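Local coordinates for cellulose-binding protein (Saccharophagus degradans, PDB 2YHG) that is of uncertain function but may hydrolyse glycosidic bonds in carbohydrate metabolism, the present chain holding the nucleoside hydrolase-like domain and the C-terminal domain of a longer protein, at residues L51-E56 against Q316-W321; L83-Q88 against H227-A232; N331-P336 against P424-Y429; D43-V48 against V233-R238. All blocks are in the same frame, centred on the assembly; numbering follows the deposited sequence. Where two conformers were deposited one is given.

In the fold
From the N terminus, helix 42-52 supplies 43-48 and the start of 51-56, which runs on past its end. Contact 4 pairs 43-48 with 233-238 and contact 1 pairs 51-56 with 316-321, so the two long loops cross, with partners reached in the same order. Contact 2, between 83-88 and 227-232, falls within both loops; it touches contact 4 through Ala85 and Val233, and contact 1 through Val52 and Leu230. Contacts 1 and 2 also share the zinc ion. Contact 3 follows in series and closes the last loop, 331-336 meeting 424-429; Trp321 and Arg318 of contact 1 touch it, tying the nucleoside hydrolase-like domain and helix 308-323 to the C-terminal sheet.

Contact 1: residues L51-E56 against Q316-W321; sequences LVMANE and QARMDW. With ZN (zinc ion), chain I.
Arg318 leaves helix 308-323 with CG beside its own backbone N (chi1 -68°) and then runs straight from CG to NE, which carries its guanidinium to the carbonyl end of helix 42-52. Three oxygens of 51-56 lie at the edge of that group. Arg318 NH1 is used twice: it donates to Val52 O at 3.0 Å, in the carbonyl plane and on a lone pair, and to Asn55 OD1 at 2.8 Å, again on a lone pair. The Asn55 amide can face this way because its CG lies between the backbone N and the carbonyl carbon (chi1 70°). Arg318 NH2 makes the salt bridge with Glu56, reaching OE2 at 2.8 Å from the anti side and tilted out of the carboxylate plane, with the carboxylate turned 87° from the guanidinium. Glu56 OE2 also takes a weak bond from Asn55 ND2, and Arg318 NH2 also bonds a buffer molecule, probably from the crystallisation liquor. Both guanidinium faces have a neighbour, each offset toward the rim: Trp321 CH2 lies 3.6 Å above the plane on one side, Met53 CB over the other. With NE in a salt bridge to Asp314, the group is gripped along its edge. Beside it Val52 CG2 meets Arg318 CB at 3.7 Å and Val52 CG1 meets Met319 SD at 3.9 Å. Asp320 OD1 binds the zinc ion at 2.1 Å. The buried junction lies where helix 42-52 meets helix 308-323, with Leu51 packed on helix 77-93 and Met319 on helix 217-225, while Trp321 NE1 bonds to Asn331 O in the loop that leads on to strand 347-351.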
loop_
_atom_site.group_PDB
_atom_site.type_symbol
_atom_site.label_atom_id
_atom_site.label_comp_id
_atom_site.label_asym_id
_atom_site.label_seq_id
_atom_site.Cartn_x
_atom_site.Cartn_y
_atom_site.Cartn_z
ATOM N N LEU A 51 8.226 8.163 1.173
ATOM C CA LEU A 51 9.025 8.714 2.272
ATOM C C LEU A 51 8.260 9.710 3.123
ATOM O O LEU A 51 8.378 9.673 4.342
ATOM C CB LEU A 51 10.339 9.267 1.757
ATOM C CG LEU A 51 11.308 8.194 1.237
ATOM C CD1 LEU A 51 12.478 8.909 0.575
ATOM C CD2 LEU A 51 11.776 7.297 2.320
ATOM N N VAL A 52 7.479 10.585 2.517
ATOM C CA VAL A 52 6.714 11.549 3.327
ATOM C C VAL A 52 5.494 10.914 3.984
ATOM O O VAL A 52 4.884 11.526 4.857
ATOM C CB VAL A 52 6.363 12.844 2.568
ATOM C CG1 VAL A 52 7.617 13.550 2.080
ATOM C CG2 VAL A 52 5.348 12.609 1.446
ATOM N N MET A 53 5.175 9.685 3.595
ATOM C CA MET A 53 4.162 8.838 4.241
ATOM C C MET A 53 4.786 7.828 5.215
ATOM O O MET A 53 4.052 7.028 5.786
ATOM C CB MET A 53 3.331 8.064 3.158
ATOM C CG MET A 53 2.482 8.983 2.273
ATOM S SD MET A 53 1.515 8.106 1.047
ATOM C CE MET A 53 0.250 7.394 2.089
ATOM N N ALA A 54 6.099 7.838 5.380
ATOM C CA ALA A 54 6.771 6.686 5.992
ATOM C C ALA A 54 6.449 6.503 7.470
ATOM O O ALA A 54 6.619 5.432 8.019
ATOM C CB ALA A 54 8.276 6.737 5.771
ATOM N N ASN A 55 5.999 7.558 8.140
ATOM C CA ASN A 55 5.559 7.436 9.521
ATOM C C ASN A 55 4.373 6.474 9.686
ATOM O O ASN A 55 4.109 6.008 10.794
ATOM C CB ASN A 55 5.147 8.810 10.075
ATOM C CG ASN A 55 3.864 9.300 9.439
ATOM O OD1 ASN A 55 3.833 9.536 8.224
ATOM N ND2 ASN A 55 2.794 9.420 10.231
ATOM N N GLU A 56 3.648 6.188 8.608
ATOM C CA GLU A 56 2.473 5.328 8.651
ATOM C C GLU A 56 2.798 3.856 8.454
ATOM O O GLU A 56 1.869 3.043 8.536
ATOM C CB GLU A 56 1.463 5.731 7.541
ATOM C CG GLU A 56 1.058 7.188 7.557
ATOM C CD GLU A 56 0.308 7.647 8.796
ATOM O OE1 GLU A 56 -0.248 6.800 9.558
ATOM O OE2 GLU A 56 0.144 8.890 8.929
ATOM N N GLN A 316 -0.276 16.450 -0.615
ATOM C CA GLN A 316 -0.131 17.916 -0.518
ATOM C C GLN A 316 0.242 18.326 0.901
ATOM O O GLN A 316 1.191 19.103 1.109
ATOM C CB GLN A 316 -1.389 18.596 -1.004
ATOM C CG GLN A 316 -1.361 20.097 -0.836
ATOM C CD GLN A 316 -2.647 20.804 -1.175
ATOM O OE1 GLN A 316 -3.528 20.277 -1.846
ATOM N NE2 GLN A 316 -2.758 22.047 -0.710
ATOM N N ALA A 317 -0.513 17.857 1.894
ATOM C CA ALA A 317 -0.242 18.214 3.281
ATOM C C ALA A 317 1.102 17.708 3.720
ATOM O O ALA A 317 1.824 18.421 4.427
ATOM C CB ALA A 317 -1.335 17.675 4.191
ATOM N N ARG A 318 1.478 16.489 3.311
ATOM C CA ARG A 318 2.760 15.949 3.751
ATOM C C ARG A 318 3.957 16.700 3.163
ATOM O O ARG A 318 4.992 16.796 3.816
ATOM C CB ARG A 318 2.819 14.453 3.469
ATOM C CG ARG A 318 1.870 13.655 4.314
ATOM C CD ARG A 318 1.758 12.223 3.842
ATOM N NE ARG A 318 0.849 11.423 4.655
ATOM C CZ ARG A 318 1.134 10.925 5.838
ATOM N NH1 ARG A 318 2.357 10.978 6.326
ATOM N NH2 ARG A 318 0.172 10.329 6.519
ATOM N N MET A 319 3.825 17.226 1.958
ATOM C CA MET A 319 4.871 18.080 1.429
ATOM C C MET A 319 4.939 19.423 2.148
ATOM O O MET A 319 6.012 20.029 2.225
ATOM C CB MET A 319 4.725 18.277 -0.067
ATOM C CG MET A 319 4.952 16.998 -0.870
ATOM S SD MET A 319 6.531 16.166 -0.578
ATOM C CE MET A 319 7.652 17.429 -1.119
ATOM N N ASP A 320 3.834 19.872 2.736
ATOM C CA ASP A 320 3.870 20.978 3.688
ATOM C C ASP A 320 4.611 20.603 4.945
ATOM O O ASP A 320 5.412 21.405 5.437
ATOM C CB ASP A 320 2.458 21.454 3.997
ATOM C CG ASP A 320 1.736 21.994 2.776
ATOM O OD1 ASP A 320 2.413 22.318 1.748
ATOM O OD2 ASP A 320 0.484 22.114 2.843
ATOM N N TRP A 321 4.359 19.416 5.483
ATOM C CA TRP A 321 5.126 18.950 6.618
ATOM C C TRP A 321 6.620 19.060 6.339
ATOM O O TRP A 321 7.405 19.417 7.211
ATOM C CB TRP A 321 4.798 17.512 6.991
ATOM C CG TRP A 321 3.428 17.212 7.420
ATOM C CD1 TRP A 321 2.348 18.036 7.448
ATOM C CD2 TRP A 321 2.956 15.924 7.788
ATOM N NE1 TRP A 321 1.234 17.341 7.819
ATOM C CE2 TRP A 321 1.575 16.039 8.042
ATOM C CE3 TRP A 321 3.577 14.697 7.952
ATOM C CZ2 TRP A 321 0.796 14.961 8.481
ATOM C CZ3 TRP A 321 2.807 13.619 8.394
ATOM C CH2 TRP A 321 1.448 13.760 8.648
HETATM ZN ZN ZN I . 1.884 23.024 -0.113
HETATM O O HOH W 1 1.727 21.062 -0.797
HETATM O O HOH W 2 -0.138 23.070 0.507
HETATM O O HOH W 3 1.139 23.793 -1.879
#

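Contact 2: residues L83-Q88 against H227-A232; sequences LNAYSQ and HGALGA. With ZN (zinc ion), chain I.
Residues 83-88 of helix 77-93 and the short helix 228-232 run nearly antiparallel, the axes of these segments 161° apart in direction and 7.9 Å from each other at closest approach. They form an antiparallel helix pair, brought close through alanines, within the nucleoside hydrolase-like domain, whose parallel sheet belongs to the Rossmann-like class. Ala85 and Ala229 make the close approach possible, with CA atoms 5.0 Å apart and CB atoms 4.0 Å apart. Ala85 CB also presses on the backbone, reaching Ala229 O at 3.4 Å. Leu230 widens the apolar patch: its CD2 methyl leans over the turn of the facing helix, touching Ala85 CB at 3.9 Å and lying near Tyr86 N, while the Tyr86 hydroxyl turns elsewhere, to Pro101 O. Behind this seam Leu230 rests on Met319 and Val52, so the short helix also packs on helices 308-323 and 42-52. Gly228, with a positive phi (67°), contributes with Gln225 to a magnesium site, and His227 NE2 binds zinc at 2.1 Å on the side away from Ala85. Toward solvent the contact finishes with Gln88, its chain extended beyond CG, whose OE1 comes to 3.5 Å from Ala229 CB.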
loop_
_atom_site.group_PDB
_atom_site.type_symbol
_atom_site.label_atom_id
_atom_site.label_comp_id
_atom_site.label_asym_id
_atom_site.label_seq_id
_atom_site.Cartn_x
_atom_site.Cartn_y
_atom_site.Cartn_z
ATOM N N LEU A 83 17.304 9.782 -0.698
ATOM C CA LEU A 83 17.528 9.713 0.743
ATOM C C LEU A 83 18.339 10.886 1.269
ATOM O O LEU A 83 18.112 11.320 2.397
ATOM C CB LEU A 83 18.154 8.387 1.135
ATOM C CG LEU A 83 17.260 7.151 1.006
ATOM C CD1 LEU A 83 18.006 5.925 1.512
ATOM C CD2 LEU A 83 15.958 7.324 1.752
ATOM N N ASN A 84 19.211 11.471 0.447
ATOM C CA ASN A 84 19.904 12.695 0.872
ATOM C C ASN A 84 18.896 13.818 1.037
ATOM O O ASN A 84 18.943 14.574 2.009
ATOM C CB ASN A 84 20.980 13.052 -0.150
ATOM C CG ASN A 84 21.759 14.255 0.228
ATOM O OD1 ASN A 84 22.360 14.316 1.300
ATOM N ND2 ASN A 84 21.706 15.265 -0.619
ATOM N N ALA A 85 17.946 13.936 0.114
ATOM C CA ALA A 85 16.857 14.907 0.247
ATOM C C ALA A 85 16.005 14.617 1.475
ATOM O O ALA A 85 15.627 15.534 2.219
ATOM C CB ALA A 85 15.990 14.938 -1.010
ATOM N N TYR A 86 15.703 13.343 1.719
ATOM C CA TYR A 86 14.947 12.986 2.912
ATOM C C TYR A 86 15.659 13.453 4.180
ATOM O O TYR A 86 15.008 13.979 5.091
ATOM C CB TYR A 86 14.687 11.488 2.975
ATOM C CG TYR A 86 13.934 11.060 4.214
ATOM C CD1 TYR A 86 12.560 11.149 4.276
ATOM C CD2 TYR A 86 14.607 10.540 5.316
ATOM C CE1 TYR A 86 11.860 10.711 5.403
ATOM C CE2 TYR A 86 13.920 10.133 6.469
ATOM C CZ TYR A 86 12.545 10.198 6.481
ATOM O OH TYR A 86 11.834 9.725 7.548
ATOM N N SER A 87 16.967 13.295 4.217
ATOM C CA SER A 87 17.696 13.707 5.400
ATOM C C SER A 87 17.562 15.216 5.641
ATOM O O SER A 87 17.563 15.680 6.791
ATOM C CB SER A 87 19.156 13.277 5.329
ATOM O OG SER A 87 19.911 14.112 4.466
ATOM N N GLN A 88 17.418 16.001 4.584
ATOM C CA GLN A 88 17.199 17.434 4.738
ATOM C C GLN A 88 15.784 17.776 5.205
ATOM O O GLN A 88 15.599 18.750 5.924
ATOM C CB GLN A 88 17.501 18.152 3.423
ATOM C CG GLN A 88 18.939 18.000 2.969
ATOM C CD GLN A 88 19.160 18.499 1.554
ATOM O OE1 GLN A 88 18.785 19.629 1.225
ATOM N NE2 GLN A 88 19.553 17.600 0.669
ATOM N N HIS A 227 8.239 22.108 -3.217
ATOM C CA HIS A 227 8.353 22.030 -1.757
ATOM C C HIS A 227 9.685 21.424 -1.287
ATOM O O HIS A 227 9.778 20.240 -0.946
ATOM C CB HIS A 227 7.155 21.277 -1.181
ATOM C CG HIS A 227 5.868 22.047 -1.180
ATOM N ND1 HIS A 227 5.413 22.769 -2.262
ATOM C CD2 HIS A 227 4.914 22.175 -0.222
ATOM C CE1 HIS A 227 4.237 23.301 -1.978
ATOM N NE2 HIS A 227 3.887 22.916 -0.767
ATOM N N GLY A 228 10.718 22.258 -1.303
ATOM C CA GLY A 228 11.986 21.917 -0.684
ATOM C C GLY A 228 12.743 20.780 -1.340
ATOM O O GLY A 228 12.563 20.468 -2.528
ATOM N N ALA A 229 13.638 20.179 -0.572
ATOM C CA ALA A 229 14.604 19.224 -1.087
ATOM C C ALA A 229 13.921 17.988 -1.689
ATOM O O ALA A 229 14.386 17.457 -2.705
ATOM C CB ALA A 229 15.590 18.799 -0.003
ATOM N N LEU A 230 12.887 17.471 -1.016
ATOM C CA LEU A 230 12.192 16.305 -1.561
ATOM C C LEU A 230 11.440 16.657 -2.825
ATOM O O LEU A 230 11.383 15.868 -3.772
ATOM C CB LEU A 230 11.298 15.653 -0.501
ATOM C CG LEU A 230 12.008 14.726 0.476
ATOM C CD1 LEU A 230 11.080 14.410 1.655
ATOM C CD2 LEU A 230 12.514 13.459 -0.185
ATOM N N GLY A 231 10.870 17.852 -2.886
ATOM C CA GLY A 231 10.239 18.250 -4.123
ATOM C C GLY A 231 11.216 18.338 -5.283
ATOM O O GLY A 231 10.886 17.989 -6.415
ATOM N N ALA A 232 12.448 18.743 -4.990
ATOM C CA ALA A 232 13.465 18.917 -6.009
ATOM C C ALA A 232 13.948 17.566 -6.583
ATOM O O ALA A 232 14.577 17.534 -7.639
ATOM C CB ALA A 232 14.632 19.716 -5.450
HETATM ZN ZN ZN I . 1.884 23.024 -0.113
HETATM O O HOH W 1 1.727 21.062 -0.797
HETATM O O HOH W 3 1.139 23.793 -1.879
HETATM O O HOH W 2 -0.138 23.070 0.507
#

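Contact 3: residues N331-P336 against P424-Y429; sequences NHHPVP and PNLYAY. With CA (calcium ion), chain D.
Leu426 sets a methyl almost exactly above the middle of the His333 imidazole: CD1 stands 4.0 Å from the ring centroid and only 2° off the ring normal, a CH-pi contact centred on the ring. The same ring meets Tyr427 O at its edge, near its plane, and its NE2 bonds to Asp314, which fixes the turn of the imidazole. The Leu426 CD1 methyl also lies 3.5 Å from His332 C. Although the two segments run roughly parallel, their cross-link is a side-chain one: Asn331, with CG anti to the backbone N (chi1 -168°), donates from ND2 to Pro424 O at 2.7 Å, the acceptor lying in the amide plane. Farther along, the prolines take over. Pro334 CD lies 3.4 Å from Leu426 O, and Pro336 CG packs against Ala428 CB at 3.7 Å. The other end of the Asn331 amide faces calcium, OD1 binding it at 2.4 Å alongside His332 O, so a single amide links the ion to the loop before strand 427-436. Asp366, Asp368, Asp370 and Asp420 complete the site; the Asp-Pro-Asp-Gly-Asp run among them is reminiscent of calcium-binding loops in immunoglobulin-like beta-sandwich domains.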
loop_
_atom_site.group_PDB
_atom_site.type_symbol
_atom_site.label_atom_id
_atom_site.label_comp_id
_atom_site.label_asym_id
_atom_site.label_seq_id
_atom_site.Cartn_x
_atom_site.Cartn_y
_atom_site.Cartn_z
ATOM N N ASN A 331 -1.585 21.231 7.943
ATOM C CA ASN A 331 -2.713 20.435 8.382
ATOM C C ASN A 331 -2.321 18.998 8.675
ATOM O O ASN A 331 -1.446 18.434 8.013
ATOM C CB ASN A 331 -3.812 20.487 7.332
ATOM C CG ASN A 331 -5.135 19.929 7.835
ATOM O OD1 ASN A 331 -5.369 19.866 9.044
ATOM N ND2 ASN A 331 -6.040 19.577 6.913
ATOM N N HIS A 332 -2.960 18.430 9.695
ATOM C CA HIS A 332 -2.775 17.036 10.086
ATOM C C HIS A 332 -4.106 16.285 10.118
ATOM O O HIS A 332 -5.175 16.885 10.286
ATOM C CB HIS A 332 -2.073 16.959 11.429
ATOM C CG HIS A 332 -0.858 17.830 11.476
ATOM N ND1 HIS A 332 -0.950 19.171 11.764
ATOM C CD2 HIS A 332 0.430 17.610 11.118
ATOM C CE1 HIS A 332 0.231 19.741 11.585
ATOM N NE2 HIS A 332 1.092 18.815 11.209
ATOM N N HIS A 333 -4.047 14.982 9.934
ATOM C CA HIS A 333 -5.243 14.186 9.721
ATOM C C HIS A 333 -6.138 14.143 10.955
ATOM O O HIS A 333 -5.643 14.036 12.077
ATOM C CB HIS A 333 -4.899 12.790 9.280
ATOM C CG HIS A 333 -3.936 12.754 8.145
ATOM N ND1 HIS A 333 -2.605 13.087 8.270
ATOM C CD2 HIS A 333 -4.137 12.438 6.850
ATOM C CE1 HIS A 333 -2.019 12.942 7.092
ATOM N NE2 HIS A 333 -2.939 12.589 6.201
ATOM N N PRO A 334 -7.453 14.063 10.732
ATOM C CA PRO A 334 -8.348 13.812 11.859
ATOM C C PRO A 334 -8.187 12.382 12.362
ATOM O O PRO A 334 -7.611 11.515 11.687
ATOM C CB PRO A 334 -9.724 14.044 11.263
ATOM C CG PRO A 334 -9.573 13.910 9.796
ATOM C CD PRO A 334 -8.178 14.250 9.459
ATOM N N VAL A 335 -8.668 12.167 13.582
ATOM C CA VAL A 335 -8.437 10.958 14.337
ATOM C C VAL A 335 -9.793 10.290 14.645
ATOM O O VAL A 335 -10.599 10.827 15.415
ATOM C CB VAL A 335 -7.691 11.257 15.630
ATOM C CG1 VAL A 335 -7.582 9.962 16.443
ATOM C CG2 VAL A 335 -6.314 11.868 15.323
ATOM N N PRO A 336 -10.084 9.150 14.012
ATOM C CA PRO A 336 -11.408 8.563 14.215
ATOM C C PRO A 336 -11.512 7.792 15.513
ATOM O O PRO A 336 -10.585 7.091 15.915
ATOM C CB PRO A 336 -11.563 7.557 13.074
ATOM C CG PRO A 336 -10.496 7.794 12.190
ATOM C CD PRO A 336 -9.384 8.520 12.887
ATOM N N PRO A 424 -4.906 21.486 2.898
ATOM C CA PRO A 424 -6.141 21.018 2.264
ATOM C C PRO A 424 -6.916 20.083 3.220
ATOM O O PRO A 424 -6.385 19.658 4.186
ATOM C CB PRO A 424 -5.588 20.174 1.080
ATOM C CG PRO A 424 -4.380 19.540 1.672
ATOM C CD PRO A 424 -3.763 20.611 2.572
ATOM N N ASN A 425 -8.164 19.785 2.885
ATOM C CA ASN A 425 -8.961 18.924 3.779
ATOM C C ASN A 425 -8.302 17.547 3.865
ATOM O O ASN A 425 -7.988 16.932 2.835
ATOM C CB ASN A 425 -10.373 18.657 3.233
ATOM C CG ASN A 425 -11.303 19.879 3.112
ATOM O OD1 ASN A 425 -12.354 19.725 2.560
ATOM N ND2 ASN A 425 -10.913 21.062 3.639
ATOM N N LEU A 426 -8.149 17.034 5.065
ATOM C CA LEU A 426 -7.570 15.724 5.256
ATOM C C LEU A 426 -8.611 14.735 5.768
ATOM O O LEU A 426 -9.548 15.066 6.492
ATOM C CB LEU A 426 -6.367 15.780 6.186
ATOM C CG LEU A 426 -5.134 16.441 5.594
ATOM C CD1 LEU A 426 -4.062 16.553 6.638
ATOM C CD2 LEU A 426 -4.635 15.641 4.373
ATOM N N TYR A 427 -8.403 13.479 5.380
ATOM C CA TYR A 427 -9.363 12.404 5.595
ATOM C C TYR A 427 -8.810 11.360 6.538
ATOM O O TYR A 427 -7.602 11.137 6.623
ATOM C CB TYR A 427 -9.737 11.754 4.262
ATOM C CG TYR A 427 -10.493 12.670 3.317
ATOM C CD1 TYR A 427 -9.854 13.703 2.608
ATOM C CD2 TYR A 427 -11.844 12.519 3.121
ATOM C CE1 TYR A 427 -10.563 14.520 1.750
ATOM C CE2 TYR A 427 -12.555 13.333 2.285
ATOM C CZ TYR A 427 -11.905 14.286 1.544
ATOM O OH TYR A 427 -12.649 15.125 0.735
ATOM N N ALA A 428 -9.721 10.647 7.181
ATOM C CA ALA A 428 -9.383 9.446 7.931
ATOM C C ALA A 428 -10.552 8.479 7.868
ATOM O O ALA A 428 -11.663 8.855 7.485
ATOM C CB ALA A 428 -9.033 9.763 9.380
ATOM N N TYR A 429 -10.284 7.220 8.190
ATOM C CA TYR A 429 -11.239 6.145 7.952
ATOM C C TYR A 429 -11.353 5.229 9.137
ATOM O O TYR A 429 -10.363 4.909 9.786
ATOM C CB TYR A 429 -10.763 5.294 6.766
ATOM C CG TYR A 429 -10.531 6.074 5.501
ATOM C CD1 TYR A 429 -11.576 6.504 4.724
ATOM C CD2 TYR A 429 -9.242 6.454 5.116
ATOM C CE1 TYR A 429 -11.346 7.243 3.575
ATOM C CE2 TYR A 429 -9.002 7.148 3.957
ATOM C CZ TYR A 429 -10.058 7.535 3.193
ATOM O OH TYR A 429 -9.803 8.205 2.005
HETATM CA CA CA D . -6.671 18.670 10.666
#

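Contact 4: residues D43-V48 against V233-R238; sequences DEQSLV and VYPNRR. With CA (calcium ion), chain B.
Gln45 crosses the face of Tyr234 on its way to the loop backbone. Gln45 CB rests on the ring at 3.4 Å from Tyr234 CZ. Gln45 CG follows over the same face, 3.7 Å from the centroid of the Tyr234 ring and 21° off the normal, in a CH-pi contact. The chain is extended beyond CG (chi2 177°), so Gln45 CD travels on past the phenol and lies 3.6 Å from Tyr234 OH, the amide plane tilted 24° from the ring. At the tip the two ends of the amide part: OE1 accepts from Glu242 N, and Gln45 NE2 donates to Pro235 O at 2.9 Å in a nearly straight bond, the acceptor lying close to the amide plane. With both ends engaged, the rotation of the amide is fixed. Helix 42-52, which carries Gln45, follows strand 30-35 in the nucleoside hydrolase-like domain; Asp36, from the turn after that strand, and Asp43, from the helix, belong to a calcium site, consistent with the aspartate-rich metal site of nucleoside hydrolases. Asp43 grips that ion with both carboxylate oxygens, on the side of the helix turned away from 233-238, together with Trp151 O and Asp244. Tyr234 is positioned from its far end by a hydrogen bond of OH to Glu242, and at the ring edge Val48 CB approaches Tyr234 CD2 to 3.9 Å. Val48 CG2 then meets CG2 of Val233. One turn earlier Glu44 CB packs on Pro235 CD at 3.7 Å, and a water donates both to Glu44 OE1 and to Val233 O, 2.8 Å from the latter.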
loop_
_atom_site.group_PDB
_atom_site.type_symbol
_atom_site.label_atom_id
_atom_site.label_comp_id
_atom_site.label_asym_id
_atom_site.label_seq_id
_atom_site.Cartn_x
_atom_site.Cartn_y
_atom_site.Cartn_z
ATOM N N ASP A 43 9.285 5.780 -10.673
ATOM C CA ASP A 43 9.772 5.131 -9.455
ATOM C C ASP A 43 10.319 6.174 -8.473
ATOM O O ASP A 43 10.212 6.000 -7.258
ATOM C CB ASP A 43 10.838 4.091 -9.756
ATOM C CG ASP A 43 10.293 2.868 -10.490
ATOM O OD1 ASP A 43 9.890 3.026 -11.668
ATOM O OD2 ASP A 43 10.162 1.781 -9.900
ATOM N N GLU A 44 11.022 7.187 -9.003
ATOM C CA GLU A 44 11.512 8.257 -8.155
ATOM C C GLU A 44 10.375 9.000 -7.477
ATOM O O GLU A 44 10.420 9.287 -6.268
ATOM C CB GLU A 44 12.373 9.194 -8.975
ATOM C CG GLU A 44 13.626 8.571 -9.539
ATOM C CD GLU A 44 14.116 9.353 -10.734
ATOM O OE1 GLU A 44 14.510 10.524 -10.558
ATOM O OE2 GLU A 44 14.053 8.825 -11.858
ATOM N N GLN A 45 9.366 9.355 -8.259
ATOM C CA GLN A 45 8.186 9.996 -7.741
ATOM C C GLN A 45 7.575 9.184 -6.599
ATOM O O GLN A 45 7.217 9.721 -5.547
ATOM C CB GLN A 45 7.145 10.132 -8.843
ATOM C CG GLN A 45 7.531 11.001 -10.040
ATOM C CD GLN A 45 6.453 10.992 -11.104
ATOM O OE1 GLN A 45 5.714 10.010 -11.261
ATOM N NE2 GLN A 45 6.299 12.113 -11.835
ATOM N N SER A 46 7.382 7.898 -6.847
ATOM C CA SER A 46 6.763 7.024 -5.874
ATOM C C SER A 46 7.565 6.964 -4.587
ATOM O O SER A 46 6.969 6.956 -3.504
ATOM C CB SER A 46 6.609 5.621 -6.472
ATOM O OG SER A 46 5.644 5.605 -7.532
ATOM N N LEU A 47 8.895 6.879 -4.684
ATOM C CA LEU A 47 9.685 6.817 -3.471
ATOM C C LEU A 47 9.543 8.102 -2.659
ATOM O O LEU A 47 9.466 8.034 -1.431
ATOM C CB LEU A 47 11.129 6.488 -3.779
ATOM C CG LEU A 47 12.010 6.337 -2.528
ATOM C CD1 LEU A 47 11.472 5.279 -1.569
ATOM C CD2 LEU A 47 13.461 6.046 -2.932
ATOM N N VAL A 48 9.495 9.261 -3.314
ATOM C CA VAL A 48 9.292 10.503 -2.571
ATOM C C VAL A 48 7.978 10.459 -1.792
ATOM O O VAL A 48 7.949 10.799 -0.604
ATOM C CB VAL A 48 9.363 11.714 -3.519
ATOM C CG1 VAL A 48 8.884 12.985 -2.782
ATOM C CG2 VAL A 48 10.798 11.898 -4.053
ATOM N N VAL A 233 13.710 16.461 -5.880
ATOM C CA VAL A 233 14.042 15.137 -6.412
ATOM C C VAL A 233 12.802 14.352 -6.877
ATOM O O VAL A 233 12.897 13.156 -7.169
ATOM C CB VAL A 233 14.890 14.310 -5.407
ATOM C CG1 VAL A 233 16.221 14.985 -5.129
ATOM C CG2 VAL A 233 14.135 14.039 -4.133
ATOM N N TYR A 234 11.665 15.033 -6.986
ATOM C CA TYR A 234 10.438 14.459 -7.562
ATOM C C TYR A 234 10.404 14.867 -9.026
ATOM O O TYR A 234 10.139 16.028 -9.329
ATOM C CB TYR A 234 9.220 14.980 -6.807
ATOM C CG TYR A 234 7.925 14.317 -7.214
ATOM C CD1 TYR A 234 7.293 14.641 -8.384
ATOM C CD2 TYR A 234 7.293 13.356 -6.407
ATOM C CE1 TYR A 234 6.131 14.022 -8.807
ATOM C CE2 TYR A 234 6.108 12.721 -6.814
ATOM C CZ TYR A 234 5.539 13.059 -8.006
ATOM O OH TYR A 234 4.424 12.449 -8.484
ATOM N N PRO A 235 10.696 13.967 -9.960
ATOM C CA PRO A 235 10.826 14.396 -11.357
ATOM C C PRO A 235 9.462 14.529 -12.031
ATOM O O PRO A 235 8.472 13.971 -11.543
ATOM C CB PRO A 235 11.603 13.257 -11.988
ATOM C CG PRO A 235 11.165 12.037 -11.187
ATOM C CD PRO A 235 11.074 12.553 -9.787
ATOM N N ASN A 236 9.430 15.226 -13.158
ATOM C CA ASN A 236 8.246 15.257 -13.985
ATOM C C ASN A 236 7.920 13.864 -14.517
ATOM O O ASN A 236 8.784 13.012 -14.728
ATOM C CB ASN A 236 8.469 16.189 -15.172
ATOM C CG ASN A 236 8.411 17.636 -14.806
ATOM O OD1 ASN A 236 7.966 18.019 -13.730
ATOM N ND2 ASN A 236 8.795 18.475 -15.746
ATOM N N ARG A 237 6.633 13.684 -14.777
ATOM C CA ARG A 237 6.117 12.557 -15.524
ATOM C C ARG A 237 6.721 12.449 -16.920
ATOM O O ARG A 237 6.861 13.435 -17.623
ATOM C CB ARG A 237 4.609 12.772 -15.665
ATOM C CG ARG A 237 3.875 11.693 -16.397
ATOM C CD ARG A 237 2.425 12.046 -16.530
ATOM N NE ARG A 237 2.189 13.296 -17.252
ATOM C CZ ARG A 237 2.333 13.430 -18.563
ATOM N NH1 ARG A 237 2.462 12.355 -19.350
ATOM N NH2 ARG A 237 2.243 14.627 -19.112
ATOM N N ARG A 238 7.103 11.233 -17.302
ATOM C CA ARG A 238 7.514 10.881 -18.668
ATOM C C ARG A 238 6.362 10.246 -19.437
ATOM O O ARG A 238 6.089 10.612 -20.598
ATOM C CB ARG A 238 8.694 9.897 -18.653
ATOM C CG ARG A 238 9.233 9.556 -20.046
ATOM C CD ARG A 238 10.368 8.585 -20.002
ATOM N NE ARG A 238 11.545 9.093 -19.312
ATOM C CZ ARG A 238 12.637 8.379 -19.028
ATOM N NH1 ARG A 238 12.685 7.121 -19.379
ATOM N NH2 ARG A 238 13.613 8.900 -18.322
HETATM CA CA CA B . 8.786 0.895 -11.911
HETATM O O HOH W 4 15.020 11.647 -8.153
HETATM O O HOH W 5 7.661 2.274 -13.772
HETATM O O HOH W 6 9.105 -0.065 -14.182
#